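Local coordinates for SM80.1 Vicilin (PDB 5VF5), which is a 7S vicilin of eggplant with two cupin domains, probably serving as a seed storage protein, at residues 254-259 and 351-356. Numbering follows the deposited sequence.
Sequences GMVLPY and KNFLAG. With ACT (acetate ion), chain C.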
loop_
_atom_site.group_PDB
_atom_site.type_symbol
_atom_site.label_atom_id
_atom_site.label_comp_id
_atom_site.label_asym_id
_atom_site.label_seq_id
_atom_site.Cartn_x
_atom_site.Cartn_y
_atom_site.Cartn_z
ATOM N N GLY A 254 17.668 -14.353 -3.182
ATOM C CA GLY A 254 18.294 -13.051 -3.164
ATOM C C GLY A 254 18.084 -12.296 -1.887
ATOM O O GLY A 254 17.336 -12.721 -0.993
ATOM N N MET A 255 18.742 -11.138 -1.836
ATOM C CA MET A 255 18.557 -10.173 -0.751
ATOM C C MET A 255 18.718 -8.791 -1.319
ATOM O O MET A 255 19.409 -8.599 -2.298
ATOM C CB MET A 255 19.545 -10.377 0.391
ATOM C CG MET A 255 20.997 -10.153 -0.002
ATOM S SD MET A 255 22.201 -10.406 1.328
ATOM C CE MET A 255 21.865 -9.039 2.412
ATOM N N VAL A 256 18.059 -7.813 -0.707
ATOM C CA VAL A 256 18.371 -6.415 -0.964
ATOM C C VAL A 256 19.478 -6.023 -0.011
ATOM O O VAL A 256 19.429 -6.339 1.198
ATOM C CB VAL A 256 17.140 -5.482 -0.888
ATOM C CG1 VAL A 256 16.478 -5.432 0.479
ATOM C CG2 VAL A 256 17.539 -4.077 -1.357
ATOM N N LEU A 257 20.534 -5.418 -0.529
ATOM C CA LEU A 257 21.624 -4.976 0.326
ATOM C C LEU A 257 21.102 -3.953 1.361
ATOM O O LEU A 257 20.163 -3.201 1.066
ATOM C CB LEU A 257 22.736 -4.367 -0.515
ATOM C CG LEU A 257 23.520 -5.416 -1.317
ATOM C CD1 LEU A 257 24.505 -4.719 -2.222
ATOM C CD2 LEU A 257 24.288 -6.364 -0.419
ATOM N N PRO A 258 21.694 -3.931 2.570
ATOM C CA PRO A 258 21.231 -2.966 3.549
ATOM C C PRO A 258 21.199 -1.544 2.986
ATOM O O PRO A 258 22.130 -1.104 2.264
ATOM C CB PRO A 258 22.218 -3.130 4.698
ATOM C CG PRO A 258 22.726 -4.559 4.574
ATOM C CD PRO A 258 22.809 -4.752 3.077
ATOM N N TYR A 259 20.117 -0.832 3.295
ATOM C CA TYR A 259 19.980 0.542 2.841
ATOM C C TYR A 259 19.115 1.301 3.826
ATOM O O TYR A 259 18.536 0.728 4.768
ATOM C CB TYR A 259 19.305 0.572 1.457
ATOM C CG TYR A 259 17.830 0.190 1.502
ATOM C CD1 TYR A 259 17.430 -1.151 1.430
ATOM C CD2 TYR A 259 16.844 1.146 1.663
ATOM C CE1 TYR A 259 16.080 -1.512 1.492
ATOM C CE2 TYR A 259 15.493 0.788 1.741
ATOM C CZ TYR A 259 15.120 -0.537 1.669
ATOM O OH TYR A 259 13.785 -0.901 1.690
ATOM N N LYS A 351 17.264 6.812 -1.609
ATOM C CA LYS A 351 17.788 5.542 -1.130
ATOM C C LYS A 351 19.285 5.657 -0.968
ATOM O O LYS A 351 19.979 6.141 -1.871
ATOM C CB LYS A 351 17.539 4.398 -2.097
ATOM C CG LYS A 351 16.119 3.997 -2.245
ATOM C CD LYS A 351 15.862 2.772 -1.472
ATOM C CE LYS A 351 14.449 2.208 -1.568
ATOM N NZ LYS A 351 13.400 3.220 -1.248
ATOM N N ASN A 352 19.784 5.228 0.179
ATOM C CA ASN A 352 21.199 5.215 0.508
ATOM C C ASN A 352 21.611 3.792 0.795
ATOM O O ASN A 352 21.254 3.231 1.864
ATOM C CB ASN A 352 21.440 6.042 1.769
ATOM C CG ASN A 352 21.221 7.518 1.547
ATOM O OD1 ASN A 352 22.168 8.269 1.354
ATOM N ND2 ASN A 352 19.957 7.933 1.539
ATOM N N PHE A 353 22.367 3.164 -0.101
ATOM C CA PHE A 353 22.813 1.801 0.100
ATOM C C PHE A 353 24.075 1.794 0.935
ATOM O O PHE A 353 24.885 2.715 0.890
ATOM C CB PHE A 353 23.034 1.109 -1.256
ATOM C CG PHE A 353 21.752 0.684 -1.878
ATOM C CD1 PHE A 353 21.003 1.571 -2.659
ATOM C CD2 PHE A 353 21.209 -0.565 -1.577
ATOM C CE1 PHE A 353 19.785 1.192 -3.182
ATOM C CE2 PHE A 353 19.964 -0.922 -2.070
ATOM C CZ PHE A 353 19.268 -0.043 -2.874
ATOM N N LEU A 354 24.171 0.766 1.781
ATOM C CA LEU A 354 25.206 0.671 2.792
ATOM C C LEU A 354 26.282 -0.372 2.486
ATOM O O LEU A 354 27.244 -0.523 3.260
ATOM C CB LEU A 354 24.532 0.360 4.120
ATOM C CG LEU A 354 23.583 1.465 4.591
ATOM C CD1 LEU A 354 22.673 0.930 5.704
ATOM C CD2 LEU A 354 24.349 2.670 5.053
ATOM N N ALA A 355 26.123 -1.084 1.385
ATOM C CA ALA A 355 27.113 -2.066 0.877
ATOM C C ALA A 355 26.841 -2.212 -0.604
ATOM O O ALA A 355 25.797 -1.789 -1.079
ATOM C CB ALA A 355 26.938 -3.392 1.563
ATOM N N GLY A 356 27.772 -2.820 -1.316
ATOM C CA GLY A 356 27.634 -3.002 -2.756
ATOM C C GLY A 356 28.479 -2.006 -3.511
ATOM O O GLY A 356 29.006 -1.040 -2.951
HETATM C C ACT C . 11.310 1.027 0.240
HETATM O O ACT C . 11.014 1.950 -0.580
HETATM O OXT ACT C . 12.212 1.202 1.089
HETATM C CH3 ACT C . 10.637 -0.324 0.221
#
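Y259 and F353 form an antiparallel, non-hydrogen-bonded pair where the short strand 351-353 joins strand 254-261 in the second cupin domain's β-barrel, their CA atoms 4.1 Å apart. Both side chains lie on the same face of the sheet, in the tight part of the contact. Y259 CB sits over one face of the F353 ring, 4.0 Å from its centroid, a CH-pi contact offset toward the rim. The two rings themselves meet obliquely, planes at 42°. V256 CG2 reaches the edge of the F353 ring, while Y391 and F220 meet that ring edge-to-face. L354 N, just past the end of strand 351-353, donates to P258 O (2.8 Å, 157° at the hydrogen). Close packing continues where buried L257 CD1 lies 3.6 Å from G356 CA; the partly exposed side is looser, with P258 CB and L354 CD1 4.2 Å apart. At the other end a bend in the K351 chain (chi2 -102°) brings its CD obliquely to within 3.7 Å of Y259 CD2. There an acetate ion, probably picked up from the crystallisation solution and also held by R266 and N261, bridges the two side chains: its OXT accepts from Y259 OH at 2.7 Å, its O from K351 NZ at 2.8 Å.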